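Local coordinates for cytochrome c (PDB 6RTE), which is the dihydro-heme d1 dehydrogenase NirN, an oxidoreductase of heme d1 biosynthesis that carries a heme c and an eight-bladed beta-propeller, at residues L314-L326 against G336-A348. Residues are numbered along the deposited sequence; the frame is centred on the assembly and turned at random.
Sequences LDDFSFSPDYRYL and GEVIELDSGARVA
Leu326 and Ile339 form an antiparallel hydrogen-bonded pair: Leu326 N donates a hydrogen bond to Ile339 O at 2.8 Å, and Ile339 N donates one to Leu326 O at 2.9 Å, both nearly straight. Their side chains lie on one buried face. There Leu326, with CG anti to its own N (chi1 172°), crosses Leu341 at about a right angle, CD1 lying 4.2 Å from Leu341 CD2 and over one face of the Phe317 ring, near its rim. Leu341, just past the end of strand 336-340, carries the pairing one step further, its N donating to Arg324 O just before strand 325-330; a water also donates to this carbonyl and accepts from Asp342 N. Leu341 CD1 packs against Tyr323 O and, 4.2 Å away, against the ring edge of Phe319 at CE1. Leu314 CD1 and Ile339 CD1 meet tip to tip. On the other face, beside Glu340, the Tyr325 ring lies obliquely against Val338 CG1 and Val347 CG2, while Trp390 meets it edge-to-face. Arg324, bent at chi3 (64°), runs alongside extended Glu340; its NH2 forms a salt bridge with OE2 of Glu340 at 2.8 Å, reaching the carboxylate from above its plane, the two planes being almost perpendicular (89°). The same guanidinium makes weak bonds to Tyr325 OH. The pairing joins strands 325-330 and 336-340 as a beta hairpin within one antiparallel blade of the eight-bladed propeller, in the cytochrome d1 heme domain.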
ATOM      1  N   LEU A 314      -2.259  -7.750 -16.692  1.00 45.78           N
ATOM      2  CA  LEU A 314      -1.777  -6.387 -16.524  1.00 48.67           C
ATOM      3  C   LEU A 314      -2.123  -5.937 -15.120  1.00 47.04           C
ATOM      4  O   LEU A 314      -3.296  -5.951 -14.738  1.00 43.28           O
ATOM      5  CB  LEU A 314      -2.406  -5.472 -17.586  1.00 53.71           C
ATOM      6  CG  LEU A 314      -1.705  -4.160 -17.921  1.00 59.86           C
ATOM      7  CD1 LEU A 314      -2.069  -3.660 -19.304  1.00 63.88           C
ATOM      8  CD2 LEU A 314      -2.104  -3.139 -16.916  1.00 59.43           C
ATOM      9  N   ASP A 315      -1.107  -5.583 -14.337  1.00 50.82           N
ATOM     10  CA  ASP A 315      -1.328  -4.964 -13.032  1.00 54.27           C
ATOM     11  C   ASP A 315      -0.235  -3.922 -12.800  1.00 53.40           C
ATOM     12  O   ASP A 315       0.514  -3.559 -13.715  1.00 56.20           O
ATOM     13  CB  ASP A 315      -1.386  -6.028 -11.924  1.00 57.85           C
ATOM     14  CG  ASP A 315      -0.062  -6.711 -11.698  1.00 63.56           C
ATOM     15  OD1 ASP A 315       0.699  -6.869 -12.675  1.00 66.09           O
ATOM     16  OD2 ASP A 315       0.219  -7.089 -10.538  1.00 65.43           O
ATOM     17  N   ASP A 316      -0.152  -3.429 -11.571  1.00 52.15           N
ATOM     18  CA  ASP A 316       0.765  -2.350 -11.205  1.00 55.00           C
ATOM     19  C   ASP A 316       0.613  -1.167 -12.171  1.00 53.21           C
ATOM     20  O   ASP A 316       1.541  -0.780 -12.888  1.00 56.68           O
ATOM     21  CB  ASP A 316       2.212  -2.854 -11.167  1.00 60.60           C
ATOM     22  CG  ASP A 316       3.086  -2.049 -10.213  1.00 61.26           C
ATOM     23  OD1 ASP A 316       2.527  -1.373  -9.318  1.00 59.14           O
ATOM     24  OD2 ASP A 316       4.326  -2.088 -10.355  1.00 63.00           O
ATOM     25  N   PHE A 317      -0.590  -0.598 -12.173  1.00 48.30           N
ATOM     26  CA  PHE A 317      -0.905   0.520 -13.049  1.00 44.68           C
ATOM     27  C   PHE A 317      -0.180   1.788 -12.602  1.00 43.54           C
ATOM     28  O   PHE A 317      -0.046   2.056 -11.406  1.00 40.58           O
ATOM     29  CB  PHE A 317      -2.412   0.823 -13.046  1.00 42.30           C
ATOM     30  CG  PHE A 317      -3.301  -0.312 -13.481  1.00 44.69           C
ATOM     31  CD1 PHE A 317      -2.805  -1.456 -14.070  1.00 48.80           C
ATOM     32  CD2 PHE A 317      -4.671  -0.207 -13.300  1.00 44.44           C
ATOM     33  CE1 PHE A 317      -3.676  -2.478 -14.455  1.00 51.74           C
ATOM     34  CE2 PHE A 317      -5.527  -1.210 -13.694  1.00 46.94           C
ATOM     35  CZ  PHE A 317      -5.033  -2.342 -14.279  1.00 50.14           C
ATOM     36  N   SER A 318       0.272   2.574 -13.578  1.00 45.80           N
ATOM     37  CA  SER A 318       0.528   3.998 -13.398  1.00 45.63           C
ATOM     38  C   SER A 318      -0.348   4.776 -14.378  1.00 42.52           C
ATOM     39  O   SER A 318      -0.665   4.286 -15.465  1.00 44.91           O
ATOM     40  CB  SER A 318       1.999   4.353 -13.625  1.00 48.19           C
ATOM     41  OG  SER A 318       2.163   5.761 -13.714  1.00 47.72           O
ATOM     42  N   PHE A 319      -0.739   5.986 -13.993  1.00 38.66           N
ATOM     43  CA  PHE A 319      -1.589   6.832 -14.823  1.00 36.91           C
ATOM     44  C   PHE A 319      -0.816   8.039 -15.327  1.00 36.21           C
ATOM     45  O   PHE A 319      -0.032   8.642 -14.592  1.00 35.32           O
ATOM     46  CB  PHE A 319      -2.826   7.297 -14.050  1.00 38.49           C
ATOM     47  CG  PHE A 319      -3.750   6.175 -13.670  1.00 41.62           C
ATOM     48  CD1 PHE A 319      -4.734   5.746 -14.544  1.00 42.02           C
ATOM     49  CD2 PHE A 319      -3.614   5.533 -12.454  1.00 47.09           C
ATOM     50  CE1 PHE A 319      -5.578   4.709 -14.207  1.00 44.98           C
ATOM     51  CE2 PHE A 319      -4.457   4.484 -12.108  1.00 49.96           C
ATOM     52  CZ  PHE A 319      -5.439   4.074 -12.987  1.00 48.64           C
ATOM     53  N   SER A 320      -1.031   8.380 -16.597  1.00 37.14           N
ATOM     54  CA  SER A 320      -0.514   9.627 -17.126  1.00 40.77           C
ATOM     55  C   SER A 320      -1.146  10.792 -16.369  1.00 39.61           C
ATOM     56  O   SER A 320      -2.199  10.640 -15.736  1.00 34.65           O
ATOM     57  CB  SER A 320      -0.798   9.733 -18.625  1.00 46.05           C
ATOM     58  OG  SER A 320      -2.167   9.524 -18.919  1.00 47.76           O
ATOM     59  N   PRO A 321      -0.507  11.968 -16.393  1.00 44.75           N
ATOM     60  CA  PRO A 321      -1.042  13.089 -15.603  1.00 45.83           C
ATOM     61  C   PRO A 321      -2.498  13.414 -15.911  1.00 45.99           C
ATOM     62  O   PRO A 321      -3.233  13.781 -14.995  1.00 44.62           O
ATOM     63  CB  PRO A 321      -0.104  14.255 -15.957  1.00 49.22           C
ATOM     64  CG  PRO A 321       0.686  13.805 -17.148  1.00 52.80           C
ATOM     65  CD  PRO A 321       0.769  12.311 -17.046  1.00 50.97           C
ATOM     66  N   ASP A 322      -2.932  13.276 -17.163  1.00 48.39           N
ATOM     67  CA  ASP A 322      -4.309  13.569 -17.540  1.00 51.17           C
ATOM     68  C   ASP A 322      -5.239  12.365 -17.408  1.00 48.63           C
ATOM     69  O   ASP A 322      -6.416  12.466 -17.772  1.00 51.28           O
ATOM     70  CB  ASP A 322      -4.355  14.091 -18.980  1.00 56.43           C
ATOM     71  CG  ASP A 322      -4.027  13.014 -20.005  1.00 59.37           C
ATOM     72  OD1 ASP A 322      -3.537  11.933 -19.611  1.00 59.07           O
ATOM     73  OD2 ASP A 322      -4.272  13.246 -21.212  1.00 61.88           O
ATOM     74  N   TYR A 323      -4.733  11.234 -16.913  1.00 44.38           N
ATOM     75  CA  TYR A 323      -5.497  10.002 -16.720  1.00 40.61           C
ATOM     76  C   TYR A 323      -6.102   9.461 -18.014  1.00 44.12           C
ATOM     77  O   TYR A 323      -6.975   8.587 -17.971  1.00 43.58           O
ATOM     78  CB  TYR A 323      -6.590  10.194 -15.660  1.00 37.48           C
ATOM     79  CG  TYR A 323      -6.030  10.308 -14.269  1.00 36.14           C
ATOM     80  CD1 TYR A 323      -5.606  11.536 -13.772  1.00 38.43           C
ATOM     81  CD2 TYR A 323      -5.896   9.197 -13.458  1.00 35.20           C
ATOM     82  CE1 TYR A 323      -5.083  11.651 -12.505  1.00 39.54           C
ATOM     83  CE2 TYR A 323      -5.365   9.300 -12.184  1.00 37.71           C
ATOM     84  CZ  TYR A 323      -4.960  10.536 -11.716  1.00 41.31           C
ATOM     85  OH  TYR A 323      -4.436  10.672 -10.451  1.00 46.01           O
ATOM     86  N   ARG A 324      -5.638   9.930 -19.174  1.00 46.69           N
ATOM     87  CA  ARG A 324      -6.089   9.335 -20.425  1.00 51.42           C
ATOM     88  C   ARG A 324      -5.386   8.014 -20.709  1.00 45.99           C
ATOM     89  O   ARG A 324      -5.969   7.134 -21.352  1.00 48.09           O
ATOM     90  CB  ARG A 324      -5.868  10.297 -21.598  1.00 60.37           C
ATOM     91  CG  ARG A 324      -7.052  11.222 -21.852  1.00 66.35           C
ATOM     92  CD  ARG A 324      -6.910  12.001 -23.163  1.00 73.38           C
ATOM     93  NE  ARG A 324      -6.910  11.128 -24.341  1.00 77.80           N
ATOM     94  CZ  ARG A 324      -5.873  10.936 -25.155  1.00 81.10           C
ATOM     95  NH1 ARG A 324      -4.717  11.560 -24.950  1.00 82.89           N
ATOM     96  NH2 ARG A 324      -5.996  10.119 -26.194  1.00 82.34           N
ATOM     97  N   TYR A 325      -4.162   7.849 -20.233  1.00 41.99           N
ATOM     98  CA  TYR A 325      -3.395   6.646 -20.496  1.00 41.64           C
ATOM     99  C   TYR A 325      -3.061   5.928 -19.199  1.00 40.84           C
ATOM    100  O   TYR A 325      -2.851   6.546 -18.150  1.00 37.55           O
ATOM    101  CB  TYR A 325      -2.107   6.955 -21.262  1.00 44.86           C
ATOM    102  CG  TYR A 325      -2.387   7.573 -22.603  1.00 48.64           C
ATOM    103  CD1 TYR A 325      -2.754   6.786 -23.686  1.00 50.90           C
ATOM    104  CD2 TYR A 325      -2.309   8.947 -22.783  1.00 50.57           C
ATOM    105  CE1 TYR A 325      -3.025   7.350 -24.910  1.00 55.00           C
ATOM    106  CE2 TYR A 325      -2.576   9.519 -24.004  1.00 54.32           C
ATOM    107  CZ  TYR A 325      -2.935   8.719 -25.065  1.00 56.82           C
ATOM    108  OH  TYR A 325      -3.205   9.292 -26.286  1.00 60.74           O
ATOM    109  N   LEU A 326      -3.022   4.609 -19.303  1.00 42.71           N
ATOM    110  CA  LEU A 326      -2.672   3.719 -18.211  1.00 44.83           C
ATOM    111  C   LEU A 326      -1.412   2.974 -18.609  1.00 48.43           C
ATOM    112  O   LEU A 326      -1.344   2.404 -19.701  1.00 52.43           O
ATOM    113  CB  LEU A 326      -3.841   2.774 -17.929  1.00 45.81           C
ATOM    114  CG  LEU A 326      -3.711   1.613 -16.956  1.00 47.05           C
ATOM    115  CD1 LEU A 326      -5.111   1.226 -16.503  1.00 45.16           C
ATOM    116  CD2 LEU A 326      -3.017   0.432 -17.610  1.00 51.69           C
ATOM    117  N   GLY A 336       6.549  -2.750 -20.250  1.00 84.67           N
ATOM    118  CA  GLY A 336       5.516  -1.750 -20.036  1.00 78.51           C
ATOM    119  C   GLY A 336       4.548  -1.696 -21.205  1.00 74.12           C
ATOM    120  O   GLY A 336       4.954  -1.766 -22.366  1.00 76.52           O
ATOM    121  N   GLU A 337       3.262  -1.572 -20.878  1.00 68.03           N
ATOM    122  CA  GLU A 337       2.189  -1.511 -21.866  1.00 66.21           C
ATOM    123  C   GLU A 337       1.388  -0.241 -21.640  1.00 59.45           C
ATOM    124  O   GLU A 337       0.889  -0.008 -20.530  1.00 57.85           O
ATOM    125  CB  GLU A 337       1.280  -2.738 -21.767  1.00 67.82           C
ATOM    126  CG  GLU A 337       1.978  -4.065 -22.027  1.00 73.67           C
ATOM    127  CD  GLU A 337       2.313  -4.276 -23.496  1.00 80.66           C
ATOM    128  OE1 GLU A 337       1.573  -3.759 -24.359  1.00 82.31           O
ATOM    129  OE2 GLU A 337       3.319  -4.958 -23.789  1.00 84.82           O
ATOM    130  N   VAL A 338       1.262   0.576 -22.683  1.00 57.56           N
ATOM    131  CA  VAL A 338       0.485   1.812 -22.624  1.00 51.93           C
ATOM    132  C   VAL A 338      -0.880   1.550 -23.242  1.00 52.88           C
ATOM    133  O   VAL A 338      -0.985   1.254 -24.437  1.00 53.75           O
ATOM    134  CB  VAL A 338       1.199   2.968 -23.341  1.00 51.81           C
ATOM    135  CG1 VAL A 338       0.384   4.255 -23.207  1.00 49.55           C
ATOM    136  CG2 VAL A 338       2.593   3.166 -22.776  1.00 52.13           C
ATOM    137  N   ILE A 339      -1.923   1.670 -22.429  1.00 51.80           N
ATOM    138  CA  ILE A 339      -3.303   1.487 -22.862  1.00 55.07           C
ATOM    139  C   ILE A 339      -4.022   2.821 -22.756  1.00 55.18           C
ATOM    140  O   ILE A 339      -3.797   3.582 -21.808  1.00 51.23           O
ATOM    141  CB  ILE A 339      -4.022   0.415 -22.014  1.00 57.99           C
ATOM    142  CG1 ILE A 339      -3.496  -0.978 -22.369  1.00 65.05           C
ATOM    143  CG2 ILE A 339      -5.537   0.512 -22.206  1.00 57.22           C
ATOM    144  CD1 ILE A 339      -4.076  -2.089 -21.516  1.00 67.05           C
ATOM    145  N   GLU A 340      -4.886   3.104 -23.724  1.00 59.44           N
ATOM    146  CA  GLU A 340      -5.802   4.232 -23.629  1.00 63.26           C
ATOM    147  C   GLU A 340      -7.052   3.775 -22.883  1.00 60.92           C
ATOM    148  O   GLU A 340      -7.596   2.705 -23.175  1.00 61.44           O
ATOM    149  CB  GLU A 340      -6.164   4.768 -25.009  1.00 69.16           C
ATOM    150  CG  GLU A 340      -6.974   6.044 -24.954  1.00 72.95           C
ATOM    151  CD  GLU A 340      -7.088   6.724 -26.297  1.00 80.73           C
ATOM    152  OE1 GLU A 340      -6.635   6.140 -27.306  1.00 85.07           O
ATOM    153  OE2 GLU A 340      -7.630   7.848 -26.341  1.00 82.62           O
ATOM    154  N   LEU A 341      -7.502   4.586 -21.921  1.00 59.75           N
ATOM    155  CA  LEU A 341      -8.545   4.132 -21.002  1.00 59.45           C
ATOM    156  C   LEU A 341      -9.904   4.042 -21.689  1.00 63.92           C
ATOM    157  O   LEU A 341     -10.605   3.032 -21.561  1.00 64.98           O
ATOM    158  CB  LEU A 341      -8.617   5.060 -19.787  1.00 57.28           C
ATOM    159  CG  LEU A 341      -7.948   4.538 -18.516  1.00 54.67           C
ATOM    160  CD1 LEU A 341      -8.201   5.483 -17.355  1.00 54.20           C
ATOM    161  CD2 LEU A 341      -8.435   3.139 -18.156  1.00 52.52           C
ATOM    162  N   ASP A 342     -10.301   5.092 -22.411  1.00 65.98           N
ATOM    163  CA  ASP A 342     -11.584   5.098 -23.105  1.00 70.51           C
ATOM    164  C   ASP A 342     -11.778   3.829 -23.923  1.00 77.53           C
ATOM    165  O   ASP A 342     -12.584   2.963 -23.567  1.00 75.50           O
ATOM    166  CB  ASP A 342     -11.697   6.310 -24.032  1.00 72.81           C
ATOM    167  CG  ASP A 342     -11.632   7.617 -23.288  1.00 72.11           C
ATOM    168  OD1 ASP A 342     -11.897   7.613 -22.068  1.00 69.88           O
ATOM    169  OD2 ASP A 342     -11.320   8.645 -23.924  1.00 74.04           O
ATOM    170  N   SER A 343     -11.034   3.720 -25.025  1.00 83.71           N
ATOM    171  CA  SER A 343     -11.192   2.609 -25.952  1.00 88.43           C
ATOM    172  C   SER A 343     -10.531   1.326 -25.468  1.00 86.46           C
ATOM    173  O   SER A 343     -10.841   0.252 -25.994  1.00 90.42           O
ATOM    174  CB  SER A 343     -10.613   2.996 -27.311  1.00 91.04           C
ATOM    175  OG  SER A 343      -9.296   3.502 -27.161  1.00 90.60           O
ATOM    176  N   GLY A 344      -9.638   1.404 -24.486  1.00 80.56           N
ATOM    177  CA  GLY A 344      -8.880   0.234 -24.093  1.00 76.24           C
ATOM    178  C   GLY A 344      -7.820  -0.193 -25.081  1.00 70.42           C
ATOM    179  O   GLY A 344      -7.215  -1.257 -24.900  1.00 76.55           O
ATOM    180  N   ALA A 345      -7.562   0.609 -26.111  1.00 61.83           N
ATOM    181  CA  ALA A 345      -6.616   0.221 -27.147  1.00 57.39           C
ATOM    182  C   ALA A 345      -5.179   0.303 -26.643  1.00 62.71           C
ATOM    183  O   ALA A 345      -4.804   1.231 -25.923  1.00 55.62           O
ATOM    184  CB  ALA A 345      -6.790   1.109 -28.381  1.00 58.97           C
ATOM    185  N   ARG A 346      -4.373  -0.685 -27.030  1.00 70.15           N
ATOM    186  CA  ARG A 346      -2.952  -0.709 -26.695  1.00 76.57           C
ATOM    187  C   ARG A 346      -2.213   0.198 -27.673  1.00 74.02           C
ATOM    188  O   ARG A 346      -2.081  -0.127 -28.857  1.00 79.34           O
ATOM    189  CB  ARG A 346      -2.431  -2.143 -26.742  1.00 82.66           C
ATOM    190  CG  ARG A 346      -0.930  -2.290 -26.513  1.00 87.59           C
ATOM    191  CD  ARG A 346      -0.513  -3.759 -26.387  1.00 91.71           C
ATOM    192  NE  ARG A 346      -1.101  -4.612 -27.420  1.00 95.05           N
ATOM    193  CZ  ARG A 346      -0.810  -5.902 -27.588  1.00 96.83           C
ATOM    194  NH1 ARG A 346      -1.399  -6.598 -28.554  1.00 98.41           N
ATOM    195  NH2 ARG A 346       0.070  -6.497 -26.795  1.00 97.12           N
ATOM    196  N   VAL A 347      -1.731   1.342 -27.182  1.00 67.95           N
ATOM    197  CA  VAL A 347      -1.153   2.356 -28.053  1.00 66.82           C
ATOM    198  C   VAL A 347       0.370   2.276 -28.151  1.00 66.30           C
ATOM    199  O   VAL A 347       0.940   2.782 -29.130  1.00 67.43           O
ATOM    200  CB  VAL A 347      -1.568   3.774 -27.605  1.00 67.22           C
ATOM    201  CG1 VAL A 347      -3.081   3.916 -27.624  1.00 67.70           C
ATOM    202  CG2 VAL A 347      -1.015   4.087 -26.223  1.00 64.76           C
ATOM    203  N   ALA A 348       1.043   1.666 -27.178  1.00 65.16           N
ATOM    204  CA  ALA A 348       2.493   1.581 -27.258  1.00 66.73           C
ATOM    205  C   ALA A 348       3.008   0.577 -26.241  1.00 67.38           C
ATOM    206  O   ALA A 348       2.416   0.390 -25.174  1.00 63.92           O
ATOM    207  CB  ALA A 348       3.144   2.950 -27.024  1.00 66.22           C
TER
HETATM  208  O   HOH W   1      -8.570   7.377 -22.717  1.00 73.97           O